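Local coordinates for protein UTP--glucose-1-phosphate uridylyltransferase YngB (Bacillus subtilis, PDB 7O2N) that catalyses the formation of UDP-glucose and diphosphate from UTP and glucose 1-phosphate, supplying glycolipid synthesis and wall teichoic acid glucosylation during anaerobic fermentative growth, at residues Pro26-Pro31 with Pro36-Ile41; Asp147-Tyr152 with Val208-Ile213; Ser168-Ile173 with Gly250-Ile255; Leu188-Ser193 with Glu227-Asp232. All coordinates share one frame; numbering follows the deposited sequence.

Contact 1: residues Pro26-Pro31 with Pro36-Ile41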
loop_
_atom_site.group_PDB
_atom_site.type_symbol
_atom_site.label_atom_id
_atom_site.label_comp_id
_atom_site.label_asym_id
_atom_site.label_seq_id
_atom_site.Cartn_x
_atom_site.Cartn_y
_atom_site.Cartn_z
ATOM N N PRO A 26 -8.480 2.696 3.812
ATOM C CA PRO A 26 -9.245 1.500 3.465
ATOM C C PRO A 26 -8.418 0.356 2.899
ATOM O O PRO A 26 -7.456 0.563 2.161
ATOM C CB PRO A 26 -10.150 1.971 2.328
ATOM C CG PRO A 26 -10.115 3.484 2.441
ATOM C CD PRO A 26 -8.712 3.811 2.894
ATOM N N LYS A 27 -8.852 -0.855 3.240
ATOM C CA LYS A 27 -8.296 -2.104 2.759
ATOM C C LYS A 27 -8.221 -2.076 1.237
ATOM O O LYS A 27 -7.206 -2.483 0.680
ATOM C CB LYS A 27 -9.176 -3.227 3.320
ATOM C CG LYS A 27 -8.961 -4.622 2.755
ATOM C CD LYS A 27 -10.187 -5.208 2.064
ATOM C CE LYS A 27 -11.283 -5.589 3.038
ATOM N NZ LYS A 27 -12.032 -6.777 2.562
ATOM N N GLU A 28 -9.266 -1.540 0.582
ATOM C CA GLU A 28 -9.411 -1.712 -0.854
ATOM C C GLU A 28 -8.505 -0.764 -1.634
ATOM O O GLU A 28 -8.357 -0.915 -2.855
ATOM C CB GLU A 28 -10.864 -1.738 -1.335
ATOM C CG GLU A 28 -11.834 -1.028 -0.415
ATOM C CD GLU A 28 -12.347 -1.753 0.830
ATOM O OE1 GLU A 28 -13.234 -2.631 0.697
ATOM O OE2 GLU A 28 -11.879 -1.424 1.934
ATOM N N MET A 29 -7.871 0.175 -0.920
ATOM C CA MET A 29 -6.952 1.111 -1.556
ATOM C C MET A 29 -5.518 0.619 -1.439
ATOM O O MET A 29 -4.627 1.221 -2.000
ATOM C CB MET A 29 -7.038 2.513 -0.942
ATOM C CG MET A 29 -8.293 3.280 -1.286
ATOM S SD MET A 29 -8.582 3.383 -3.076
ATOM C CE MET A 29 -7.398 4.648 -3.514
ATOM N N LEU A 30 -5.280 -0.458 -0.696
ATOM C CA LEU A 30 -3.928 -0.986 -0.593
ATOM C C LEU A 30 -3.418 -1.332 -1.985
ATOM O O LEU A 30 -4.115 -1.887 -2.845
ATOM C CB LEU A 30 -3.877 -2.198 0.341
ATOM C CG LEU A 30 -4.133 -1.888 1.816
ATOM C CD1 LEU A 30 -4.348 -3.174 2.594
ATOM C CD2 LEU A 30 -2.955 -1.129 2.404
ATOM N N PRO A 31 -2.166 -0.941 -2.261
ATOM C CA PRO A 31 -1.620 -1.089 -3.602
ATOM C C PRO A 31 -1.360 -2.578 -3.816
ATOM O O PRO A 31 -0.927 -3.259 -2.895
ATOM C CB PRO A 31 -0.345 -0.234 -3.535
ATOM C CG PRO A 31 0.072 -0.283 -2.074
ATOM C CD PRO A 31 -1.234 -0.324 -1.308
ATOM N N PRO A 36 -4.386 0.372 -6.590
ATOM C CA PRO A 36 -5.257 -0.001 -5.480
ATOM C C PRO A 36 -6.063 -1.232 -5.881
ATOM O O PRO A 36 -6.498 -1.362 -7.021
ATOM C CB PRO A 36 -6.154 1.235 -5.339
ATOM C CG PRO A 36 -5.276 2.345 -5.852
ATOM C CD PRO A 36 -4.636 1.733 -7.074
ATOM N N ALA A 37 -6.247 -2.126 -4.907
ATOM C CA ALA A 37 -6.918 -3.377 -5.165
ATOM C C ALA A 37 -8.260 -3.071 -5.832
ATOM O O ALA A 37 -8.657 -3.698 -6.811
ATOM C CB ALA A 37 -7.046 -4.116 -3.865
ATOM N N ILE A 38 -8.948 -2.051 -5.316
ATOM C CA ILE A 38 -10.282 -1.708 -5.788
ATOM C C ILE A 38 -10.245 -1.468 -7.308
ATOM O O ILE A 38 -11.211 -1.754 -8.010
ATOM C CB ILE A 38 -10.816 -0.508 -4.971
ATOM C CG1 ILE A 38 -12.336 -0.460 -4.780
ATOM C CG2 ILE A 38 -10.278 0.813 -5.463
ATOM C CD1 ILE A 38 -13.146 -1.297 -5.699
ATOM N N GLN A 39 -9.108 -0.990 -7.828
ATOM C CA GLN A 39 -9.063 -0.652 -9.240
ATOM C C GLN A 39 -9.060 -1.917 -10.082
ATOM O O GLN A 39 -9.604 -1.919 -11.186
ATOM C CB GLN A 39 -7.837 0.170 -9.623
ATOM C CG GLN A 39 -7.850 0.628 -11.079
ATOM C CD GLN A 39 -6.627 1.471 -11.360
ATOM O OE1 GLN A 39 -6.157 2.244 -10.526
ATOM N NE2 GLN A 39 -6.040 1.274 -12.521
ATOM N N TYR A 40 -8.428 -2.978 -9.565
ATOM C CA TYR A 40 -8.422 -4.243 -10.287
ATOM C C TYR A 40 -9.865 -4.699 -10.494
ATOM O O TYR A 40 -10.200 -5.178 -11.564
ATOM C CB TYR A 40 -7.522 -5.292 -9.618
ATOM C CG TYR A 40 -6.026 -5.072 -9.698
ATOM C CD1 TYR A 40 -5.271 -5.576 -10.747
ATOM C CD2 TYR A 40 -5.353 -4.403 -8.692
ATOM C CE1 TYR A 40 -3.903 -5.379 -10.821
ATOM C CE2 TYR A 40 -3.985 -4.219 -8.731
ATOM C CZ TYR A 40 -3.257 -4.702 -9.801
ATOM O OH TYR A 40 -1.905 -4.497 -9.828
ATOM N N ILE A 41 -10.717 -4.511 -9.477
ATOM C CA ILE A 41 -12.078 -5.016 -9.511
ATOM C C ILE A 41 -12.892 -4.238 -10.538
ATOM O O ILE A 41 -13.587 -4.844 -11.355
ATOM C CB ILE A 41 -12.760 -4.952 -8.141
ATOM C CG1 ILE A 41 -11.875 -5.527 -7.033
ATOM C CG2 ILE A 41 -14.093 -5.663 -8.238
ATOM C CD1 ILE A 41 -12.427 -5.351 -5.637
#

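Contact 2: residues Asp147-Tyr152 with Val208-Ile213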
loop_
_atom_site.group_PDB
_atom_site.type_symbol
_atom_site.label_atom_id
_atom_site.label_comp_id
_atom_site.label_asym_id
_atom_site.label_seq_id
_atom_site.Cartn_x
_atom_site.Cartn_y
_atom_site.Cartn_z
ATOM N N ASP A 147 -21.556 -15.065 -19.678
ATOM C CA ASP A 147 -21.767 -15.851 -20.880
ATOM C C ASP A 147 -22.624 -17.066 -20.546
ATOM O O ASP A 147 -23.508 -17.426 -21.327
ATOM C CB ASP A 147 -20.456 -16.059 -21.637
ATOM C CG ASP A 147 -19.981 -14.760 -22.249
ATOM O OD1 ASP A 147 -20.619 -13.728 -21.977
ATOM O OD2 ASP A 147 -18.990 -14.779 -22.989
ATOM N N VAL A 148 -22.395 -17.653 -19.366
ATOM C CA VAL A 148 -23.280 -18.711 -18.907
ATOM C C VAL A 148 -24.664 -18.128 -18.612
ATOM O O VAL A 148 -25.670 -18.806 -18.856
ATOM C CB VAL A 148 -22.695 -19.598 -17.777
ATOM C CG1 VAL A 148 -21.380 -19.062 -17.227
ATOM C CG2 VAL A 148 -23.681 -19.936 -16.652
ATOM N N TYR A 149 -24.716 -16.868 -18.135
ATOM C CA TYR A 149 -26.009 -16.248 -17.866
ATOM C C TYR A 149 -26.827 -16.082 -19.152
ATOM O O TYR A 149 -27.984 -16.520 -19.197
ATOM C CB TYR A 149 -25.889 -14.897 -17.154
ATOM C CG TYR A 149 -27.236 -14.309 -16.823
ATOM C CD1 TYR A 149 -27.932 -14.792 -15.724
ATOM C CD2 TYR A 149 -27.836 -13.339 -17.625
ATOM C CE1 TYR A 149 -29.195 -14.322 -15.412
ATOM C CE2 TYR A 149 -29.110 -12.876 -17.335
ATOM C CZ TYR A 149 -29.788 -13.369 -16.221
ATOM O OH TYR A 149 -31.032 -12.953 -15.848
ATOM N N ASP A 150 -26.222 -15.426 -20.164
ATOM C CA ASP A 150 -26.813 -15.237 -21.478
ATOM C C ASP A 150 -27.603 -16.476 -21.904
ATOM O O ASP A 150 -28.647 -16.353 -22.537
ATOM C CB ASP A 150 -25.767 -14.892 -22.543
ATOM C CG ASP A 150 -25.338 -13.431 -22.598
ATOM O OD1 ASP A 150 -24.305 -13.149 -23.232
ATOM O OD2 ASP A 150 -26.020 -12.586 -21.987
ATOM N N VAL A 151 -27.120 -17.671 -21.542
ATOM C CA VAL A 151 -27.795 -18.873 -21.997
ATOM C C VAL A 151 -28.784 -19.353 -20.944
ATOM O O VAL A 151 -29.974 -19.256 -21.184
ATOM C CB VAL A 151 -26.855 -19.974 -22.524
ATOM C CG1 VAL A 151 -25.484 -19.453 -22.970
ATOM C CG2 VAL A 151 -26.758 -21.146 -21.567
ATOM N N TYR A 152 -28.326 -19.810 -19.774
ATOM C CA TYR A 152 -29.232 -20.426 -18.808
ATOM C C TYR A 152 -30.122 -19.405 -18.096
ATOM O O TYR A 152 -31.199 -19.763 -17.622
ATOM C CB TYR A 152 -28.490 -21.286 -17.785
ATOM C CG TYR A 152 -27.705 -22.408 -18.402
ATOM C CD1 TYR A 152 -26.445 -22.184 -18.935
ATOM C CD2 TYR A 152 -28.227 -23.689 -18.465
ATOM C CE1 TYR A 152 -25.718 -23.206 -19.521
ATOM C CE2 TYR A 152 -27.508 -24.728 -19.035
ATOM C CZ TYR A 152 -26.252 -24.479 -19.563
ATOM O OH TYR A 152 -25.528 -25.477 -20.130
ATOM N N VAL A 208 -23.490 -13.551 -10.859
ATOM C CA VAL A 208 -24.511 -12.834 -11.591
ATOM C C VAL A 208 -25.862 -13.235 -11.000
ATOM O O VAL A 208 -26.089 -14.402 -10.704
ATOM C CB VAL A 208 -24.384 -13.078 -13.099
ATOM C CG1 VAL A 208 -25.571 -12.524 -13.867
ATOM C CG2 VAL A 208 -23.112 -12.441 -13.614
ATOM N N LEU A 209 -26.721 -12.239 -10.743
ATOM C CA LEU A 209 -27.971 -12.459 -10.031
ATOM C C LEU A 209 -29.155 -11.828 -10.762
ATOM O O LEU A 209 -28.997 -10.972 -11.639
ATOM C CB LEU A 209 -27.849 -11.885 -8.615
ATOM C CG LEU A 209 -26.815 -12.549 -7.718
ATOM C CD1 LEU A 209 -26.966 -12.038 -6.291
ATOM C CD2 LEU A 209 -26.960 -14.064 -7.763
ATOM N N ASN A 210 -30.351 -12.279 -10.368
ATOM C CA ASN A 210 -31.585 -11.735 -10.909
ATOM C C ASN A 210 -32.230 -10.839 -9.859
ATOM O O ASN A 210 -32.034 -11.039 -8.656
ATOM C CB ASN A 210 -32.522 -12.843 -11.402
ATOM C CG ASN A 210 -32.155 -13.327 -12.785
ATOM O OD1 ASN A 210 -32.044 -14.528 -13.015
ATOM N ND2 ASN A 210 -31.929 -12.388 -13.693
ATOM N N SER A 211 -32.980 -9.845 -10.353
ATOM C CA SER A 211 -33.803 -8.971 -9.535
ATOM C C SER A 211 -34.560 -9.790 -8.491
ATOM O O SER A 211 -34.618 -9.399 -7.324
ATOM C CB SER A 211 -34.750 -8.235 -10.412
ATOM O OG SER A 211 -34.232 -8.149 -11.734
ATOM N N SER A 212 -35.123 -10.931 -8.929
ATOM C CA SER A 212 -35.812 -11.894 -8.076
ATOM C C SER A 212 -35.115 -12.005 -6.728
ATOM O O SER A 212 -35.775 -12.018 -5.698
ATOM C CB SER A 212 -35.889 -13.245 -8.728
ATOM O OG SER A 212 -35.430 -13.170 -10.075
ATOM N N ILE A 213 -33.777 -12.060 -6.763
ATOM C CA ILE A 213 -32.958 -12.359 -5.600
ATOM C C ILE A 213 -33.249 -11.378 -4.464
ATOM O O ILE A 213 -32.916 -11.646 -3.309
ATOM C CB ILE A 213 -31.461 -12.420 -5.975
ATOM C CG1 ILE A 213 -30.686 -13.394 -5.088
ATOM C CG2 ILE A 213 -30.813 -11.051 -6.010
ATOM C CD1 ILE A 213 -31.074 -14.844 -5.310
#

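Contact 3: residues Ser168-Ile173 with Gly250-Ile255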
loop_
_atom_site.group_PDB
_atom_site.type_symbol
_atom_site.label_atom_id
_atom_site.label_comp_id
_atom_site.label_asym_id
_atom_site.label_seq_id
_atom_site.Cartn_x
_atom_site.Cartn_y
_atom_site.Cartn_z
ATOM N N SER A 168 -13.122 -24.980 4.188
ATOM C CA SER A 168 -13.788 -24.259 5.261
ATOM C C SER A 168 -13.526 -22.760 5.145
ATOM O O SER A 168 -13.948 -21.990 5.994
ATOM C CB SER A 168 -13.370 -24.786 6.603
ATOM O OG SER A 168 -14.085 -25.970 6.926
ATOM N N LYS A 169 -12.824 -22.351 4.091
ATOM C CA LYS A 169 -12.493 -20.958 3.861
ATOM C C LYS A 169 -13.493 -20.377 2.868
ATOM O O LYS A 169 -13.500 -19.177 2.629
ATOM C CB LYS A 169 -11.074 -20.854 3.288
ATOM C CG LYS A 169 -10.296 -19.591 3.639
ATOM C CD LYS A 169 -9.091 -19.326 2.732
ATOM C CE LYS A 169 -8.186 -20.521 2.482
ATOM N NZ LYS A 169 -7.757 -21.175 3.742
ATOM N N TYR A 170 -14.333 -21.231 2.281
ATOM C CA TYR A 170 -15.075 -20.859 1.083
ATOM C C TYR A 170 -16.542 -21.283 1.181
ATOM O O TYR A 170 -16.969 -21.888 2.163
ATOM C CB TYR A 170 -14.450 -21.551 -0.131
ATOM C CG TYR A 170 -13.086 -21.072 -0.554
ATOM C CD1 TYR A 170 -12.919 -19.809 -1.095
ATOM C CD2 TYR A 170 -11.973 -21.902 -0.495
ATOM C CE1 TYR A 170 -11.681 -19.368 -1.540
ATOM C CE2 TYR A 170 -10.725 -21.480 -0.927
ATOM C CZ TYR A 170 -10.581 -20.206 -1.457
ATOM O OH TYR A 170 -9.372 -19.765 -1.898
ATOM N N GLY A 171 -17.310 -20.924 0.143
ATOM C CA GLY A 171 -18.592 -21.546 -0.141
ATOM C C GLY A 171 -18.439 -22.631 -1.208
ATOM O O GLY A 171 -17.768 -22.426 -2.233
ATOM N N ILE A 172 -19.090 -23.777 -0.942
ATOM C CA ILE A 172 -18.883 -24.994 -1.709
ATOM C C ILE A 172 -20.181 -25.405 -2.392
ATOM O O ILE A 172 -21.212 -25.561 -1.725
ATOM C CB ILE A 172 -18.341 -26.106 -0.794
ATOM C CG1 ILE A 172 -17.075 -25.662 -0.052
ATOM C CG2 ILE A 172 -18.145 -27.404 -1.568
ATOM C CD1 ILE A 172 -15.931 -25.214 -0.945
ATOM N N ILE A 173 -20.079 -25.526 -3.729
ATOM C CA ILE A 173 -21.047 -26.032 -4.691
ATOM C C ILE A 173 -21.474 -27.442 -4.283
ATOM O O ILE A 173 -20.820 -28.082 -3.453
ATOM C CB ILE A 173 -20.303 -26.128 -6.035
ATOM C CG1 ILE A 173 -21.087 -25.606 -7.232
ATOM C CG2 ILE A 173 -19.825 -27.554 -6.251
ATOM C CD1 ILE A 173 -20.298 -25.725 -8.527
ATOM N N GLY A 250 -8.973 -18.363 -15.655
ATOM C CA GLY A 250 -7.671 -17.729 -15.428
ATOM C C GLY A 250 -6.889 -18.155 -14.174
ATOM O O GLY A 250 -7.267 -19.072 -13.438
ATOM N N ASN A 251 -5.801 -17.420 -13.915
ATOM C CA ASN A 251 -4.933 -17.636 -12.766
ATOM C C ASN A 251 -5.320 -16.718 -11.624
ATOM O O ASN A 251 -5.431 -15.508 -11.823
ATOM C CB ASN A 251 -3.471 -17.342 -13.077
ATOM C CG ASN A 251 -2.801 -18.540 -13.706
ATOM O OD1 ASN A 251 -2.923 -19.656 -13.189
ATOM N ND2 ASN A 251 -2.151 -18.323 -14.840
ATOM N N ARG A 252 -5.471 -17.304 -10.429
ATOM C CA ARG A 252 -6.144 -16.631 -9.329
ATOM C C ARG A 252 -5.209 -16.329 -8.150
ATOM O O ARG A 252 -4.615 -17.228 -7.558
ATOM C CB ARG A 252 -7.328 -17.484 -8.881
ATOM C CG ARG A 252 -7.830 -17.090 -7.506
ATOM C CD ARG A 252 -9.116 -17.768 -7.132
ATOM N NE ARG A 252 -9.332 -17.316 -5.765
ATOM C CZ ARG A 252 -8.962 -18.008 -4.694
ATOM N NH1 ARG A 252 -8.402 -19.204 -4.863
ATOM N NH2 ARG A 252 -9.184 -17.510 -3.484
ATOM N N TYR A 253 -5.135 -15.050 -7.759
ATOM C CA TYR A 253 -4.287 -14.624 -6.657
ATOM C C TYR A 253 -5.137 -14.077 -5.520
ATOM O O TYR A 253 -5.633 -12.952 -5.616
ATOM C CB TYR A 253 -3.304 -13.563 -7.135
ATOM C CG TYR A 253 -2.535 -14.031 -8.333
ATOM C CD1 TYR A 253 -1.608 -15.059 -8.237
ATOM C CD2 TYR A 253 -2.789 -13.483 -9.569
ATOM C CE1 TYR A 253 -0.926 -15.524 -9.348
ATOM C CE2 TYR A 253 -2.101 -13.922 -10.687
ATOM C CZ TYR A 253 -1.180 -14.950 -10.581
ATOM O OH TYR A 253 -0.518 -15.367 -11.700
ATOM N N ASP A 254 -5.294 -14.898 -4.468
ATOM C CA ASP A 254 -6.038 -14.497 -3.287
ATOM C C ASP A 254 -5.260 -13.382 -2.592
ATOM O O ASP A 254 -4.030 -13.441 -2.504
ATOM C CB ASP A 254 -6.385 -15.703 -2.412
ATOM C CG ASP A 254 -6.583 -15.387 -0.935
ATOM O OD1 ASP A 254 -5.630 -14.852 -0.294
ATOM O OD2 ASP A 254 -7.673 -15.686 -0.417
ATOM N N ILE A 255 -5.989 -12.345 -2.146
ATOM C CA ILE A 255 -5.394 -11.212 -1.450
ATOM C C ILE A 255 -6.088 -10.963 -0.106
ATOM O O ILE A 255 -6.206 -9.812 0.320
ATOM C CB ILE A 255 -5.411 -9.963 -2.356
ATOM C CG1 ILE A 255 -6.829 -9.573 -2.787
ATOM C CG2 ILE A 255 -4.511 -10.180 -3.552
ATOM C CD1 ILE A 255 -6.893 -8.440 -3.782
#

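Contact 4: residues Leu188-Ser193 with Glu227-Asp232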
loop_
_atom_site.group_PDB
_atom_site.type_symbol
_atom_site.label_atom_id
_atom_site.label_comp_id
_atom_site.label_asym_id
_atom_site.label_seq_id
_atom_site.Cartn_x
_atom_site.Cartn_y
_atom_site.Cartn_z
ATOM N N LEU A 188 -25.661 -25.650 -1.836
ATOM C CA LEU A 188 -24.547 -24.797 -1.474
ATOM C C LEU A 188 -24.409 -24.813 0.035
ATOM O O LEU A 188 -25.411 -24.655 0.723
ATOM C CB LEU A 188 -24.894 -23.380 -1.933
ATOM C CG LEU A 188 -23.799 -22.711 -2.752
ATOM C CD1 LEU A 188 -23.239 -23.664 -3.790
ATOM C CD2 LEU A 188 -24.314 -21.449 -3.420
ATOM N N VAL A 189 -23.181 -24.989 0.538
ATOM C CA VAL A 189 -22.954 -24.764 1.960
ATOM C C VAL A 189 -21.796 -23.792 2.163
ATOM O O VAL A 189 -20.772 -23.861 1.476
ATOM C CB VAL A 189 -22.800 -26.041 2.817
ATOM C CG1 VAL A 189 -21.639 -26.923 2.377
ATOM C CG2 VAL A 189 -22.660 -25.705 4.299
ATOM N N GLU A 190 -22.010 -22.903 3.140
ATOM C CA GLU A 190 -21.087 -21.836 3.475
ATOM C C GLU A 190 -20.027 -22.389 4.410
ATOM O O GLU A 190 -20.337 -22.844 5.502
ATOM C CB GLU A 190 -21.834 -20.667 4.122
ATOM C CG GLU A 190 -20.982 -19.432 4.372
ATOM C CD GLU A 190 -20.257 -18.742 3.220
ATOM O OE1 GLU A 190 -19.436 -17.857 3.519
ATOM O OE2 GLU A 190 -20.472 -19.095 2.043
ATOM N N LYS A 191 -18.784 -22.326 3.942
ATOM C CA LYS A 191 -17.601 -22.780 4.649
ATOM C C LYS A 191 -17.887 -23.978 5.563
ATOM O O LYS A 191 -17.920 -23.842 6.780
ATOM C CB LYS A 191 -16.776 -21.604 5.181
ATOM C CG LYS A 191 -17.478 -20.487 5.947
ATOM C CD LYS A 191 -16.495 -19.654 6.789
ATOM C CE LYS A 191 -17.085 -18.981 8.022
ATOM N NZ LYS A 191 -17.424 -19.913 9.130
ATOM N N PRO A 192 -18.087 -25.191 4.991
ATOM C CA PRO A 192 -18.280 -26.421 5.765
ATOM C C PRO A 192 -16.974 -27.068 6.216
ATOM O O PRO A 192 -15.921 -26.781 5.646
ATOM C CB PRO A 192 -18.866 -27.371 4.712
ATOM C CG PRO A 192 -18.207 -26.939 3.430
ATOM C CD PRO A 192 -18.156 -25.434 3.543
ATOM N N SER A 193 -17.075 -27.966 7.214
ATOM C CA SER A 193 -15.968 -28.789 7.683
ATOM C C SER A 193 -15.577 -29.786 6.593
ATOM O O SER A 193 -16.445 -30.274 5.878
ATOM C CB SER A 193 -16.329 -29.502 8.959
ATOM O OG SER A 193 -16.758 -28.584 9.953
ATOM N N GLU A 227 -28.486 -10.644 10.260
ATOM C CA GLU A 227 -27.306 -11.379 9.733
ATOM C C GLU A 227 -27.731 -12.134 8.472
ATOM O O GLU A 227 -28.083 -13.314 8.548
ATOM C CB GLU A 227 -26.718 -12.269 10.837
ATOM N N ILE A 228 -27.704 -11.436 7.323
ATOM C CA ILE A 228 -28.204 -11.962 6.059
ATOM C C ILE A 228 -27.036 -12.500 5.230
ATOM O O ILE A 228 -26.403 -11.747 4.500
ATOM C CB ILE A 228 -29.005 -10.890 5.275
ATOM C CG1 ILE A 228 -29.921 -10.045 6.166
ATOM C CG2 ILE A 228 -29.781 -11.514 4.127
ATOM C CD1 ILE A 228 -30.768 -9.034 5.405
ATOM N N GLN A 229 -26.773 -13.809 5.331
ATOM C CA GLN A 229 -25.794 -14.490 4.498
ATOM C C GLN A 229 -26.319 -14.593 3.058
ATOM O O GLN A 229 -27.482 -14.916 2.844
ATOM C CB GLN A 229 -25.500 -15.854 5.130
ATOM C CG GLN A 229 -24.391 -16.633 4.448
ATOM C CD GLN A 229 -23.105 -15.866 4.600
ATOM O OE1 GLN A 229 -22.819 -15.336 5.674
ATOM N NE2 GLN A 229 -22.347 -15.774 3.517
ATOM N N LEU A 230 -25.459 -14.339 2.059
ATOM C CA LEU A 230 -25.905 -14.284 0.668
ATOM C C LEU A 230 -26.090 -15.696 0.119
ATOM O O LEU A 230 -26.789 -15.918 -0.872
ATOM C CB LEU A 230 -24.904 -13.471 -0.171
ATOM C CG LEU A 230 -24.955 -13.640 -1.696
ATOM C CD1 LEU A 230 -26.308 -13.282 -2.290
ATOM C CD2 LEU A 230 -23.876 -12.817 -2.376
ATOM N N THR A 231 -25.436 -16.651 0.777
ATOM C CA THR A 231 -25.433 -18.023 0.305
ATOM C C THR A 231 -26.816 -18.630 0.525
ATOM O O THR A 231 -27.352 -19.305 -0.350
ATOM C CB THR A 231 -24.311 -18.808 0.985
ATOM O OG1 THR A 231 -23.350 -17.852 1.432
ATOM C CG2 THR A 231 -23.626 -19.770 0.043
ATOM N N ASP A 232 -27.404 -18.332 1.691
ATOM C CA ASP A 232 -28.704 -18.862 2.078
ATOM C C ASP A 232 -29.780 -18.471 1.065
ATOM O O ASP A 232 -30.775 -19.178 0.904
ATOM C CB ASP A 232 -29.025 -18.476 3.523
ATOM C CG ASP A 232 -27.937 -18.898 4.505
ATOM O OD1 ASP A 232 -26.918 -19.504 4.071
ATOM O OD2 ASP A 232 -28.091 -18.590 5.698
#

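Contact 1: residues Pro26-Pro31 with Pro36-Ile41
Glu28 and Ile38 hold the close-packed half of this contact, where a short 3-10 turn meets the first turn of helix 37-47. Ile38 N donates to Glu28 O at 2.8 Å, with an N-H...O angle of 155° and the donor lying in the carbonyl plane. Beside this bond Glu28 CB rests on Ile38 CB at 3.8 Å, while the carboxylate leads off to a salt bridge with Lys61. A second backbone bond, Ala37 N to Leu30 O at 3.0 Å, is more bent, and its donor is tilted from the carbonyl plane. Pro36 CA adds a CA-H...O contact to the same Leu30 oxygen at 3.4 Å. Met29 sets CG anti to its carbonyl carbon (chi1 -72°) and then bends twice, which lays the thioether alongside the proline: CE lies 3.9 Å from Pro36 CG, and SD is equally far from Ile38 CG2. The Pro31 end is looser. There CB is directed away from the other segment, the closest approach to Pro36 is between the two CA atoms, 4.2 Å apart, and Pro31 packs on Pro31 of the second subunit. The contact ties the end of the long loop after strand 6-11 to the start of helix 37-47 in this nucleotidyltransferase fold, with Glu28 and Ile38 reaching that strand at Ala11 and Ile9, and helix 62-67 lying against Met29 and Pro36.

Contact 2: residues Asp147-Tyr152 with Val208-Ile213
Tyr149 meets Val208 and Asn210 where helix 141-152 packs across the sheet at strand 206-210, a helix-on-sheet layer of the GT-A nucleotidyltransferase fold. Along the helix, Val148 faces strand 156-161, touching Val156, and does not reach segment 208-213. Tyr149, the next residue, carries the whole contact. With CG anti to the backbone N (chi1 -177°), its ring extends from the helix and crosses Val208 at about a right angle. Val208 CG1 makes an off-centre CH-pi approach, 4.2 Å from the centroid of the Tyr149 ring, and comes within 3.8 Å of Tyr149 CD1. Pro125 of strand 125-129 and the loop residue Val4 also pack on Tyr149. Farther out, the phenol end meets the Asn210 side chain; the way that amide is turned is uncertain, but Tyr149 OH lies 3.3 Å from Asn210 CG.

Contact 3: residues Ser168-Ile173 with Gly250-Ile255
The hydroxyl of Tyr170 is gripped by both terminal nitrogens of Arg252. The stronger bond runs from Arg252 NH2 to Tyr170 OH at 2.8 Å, though at 135° it is well short of straight and leaves the guanidinium plane obliquely; Arg252 NH1 adds a weak bond to the same Tyr170 OH at 3.2 Å. The two side chains approach from opposite directions. Arg252 sets CG anti to its backbone N (chi1 163°) and stays extended as far as NE, which carries the guanidinium to the Tyr170 hydroxyl. Ring and guanidinium planes stand 71° apart, and NH2 comes in at the ring edge, so the two groups meet edge-on through a bent hydrogen bond and are not stacked. Lys169 CB lies above one face of the ring, toward its rim, and Met204 of strand 201-204 packs against both partners. Arg252 NH2 also faces Asp254 OD2 two residues on, in a long salt bridge of 3.9 Å, and NE makes a weak, long ion pair with Asp133. Replacing Tyr170 with a phenylalanine would probably deprive both guanidinium nitrogens of this acceptor and leave the arginine end freer to turn. The contact joins the residue just ahead of strand 171-175, in the large mixed sheet, to strand 251-254, which pairs antiparallel with strand 133-136 in a separate two-stranded ribbon, within the GT-A nucleotidyltransferase fold.

Contact 4: residues Leu188-Ser193 with Glu227-Asp232
Glu190 and Gln229 share one shape, CG anti to the backbone N (chi1 -174° in each) followed by a bend at chi2, and this brings the carboxylate and the amide together beside the hydroxyl of Thr231. Thr231 OG1 donates a weak bond to Glu190 OE2 at 3.2 Å and accepts one from Gln229 NE2 at 3.1 Å. The latter is fairly straight at 156°, with the hydroxyl close to the amide plane, and it fixes the turn of the Gln229 end. Glu190 OE1 and Gln229 NE2 remain 3.6 Å apart, their flat groups turned by 21°. On its other branch Thr231 is apolar: CG2 lies 3.9 Å from Leu188 CD2. An alanine in place of Glu190 removes the carboxylate, which would probably leave the Thr231 hydroxyl without this acceptor and the Gln229 amide without its neighbour. Arg235, from the same helix as Thr231, donates to Leu188 O, joining helix 230-240 a second time to the end of strand 182-190, a strand that pairs antiparallel with 171-175 and 244-247 in the large sheet.

Overall arrangement
Contacts 2, 3 and 4 all reach the same large sheet. Contact 4 is nested within the loop closed by contact 3, and their strands 171-175 and 182-190 are neighbours, with a probable hydrogen bond from Ile172 N to Val189 O at 2.9 Å. Contact 4 also touches contact 2, where Leu209 CD1 packs on Leu230 CD1 at 4.2 Å. Contact 1 touches none of the others: its centre is about 27 Å from that of contact 2, about 25 Å from contact 4 and about 18 Å from contact 3, whose nearest atoms are about 4 Å away. It closely follows in sequence the glycine-rich signature after strand 6-11, which binds the nucleotide in related nucleotidyltransferases, and so probably lies close to the active site.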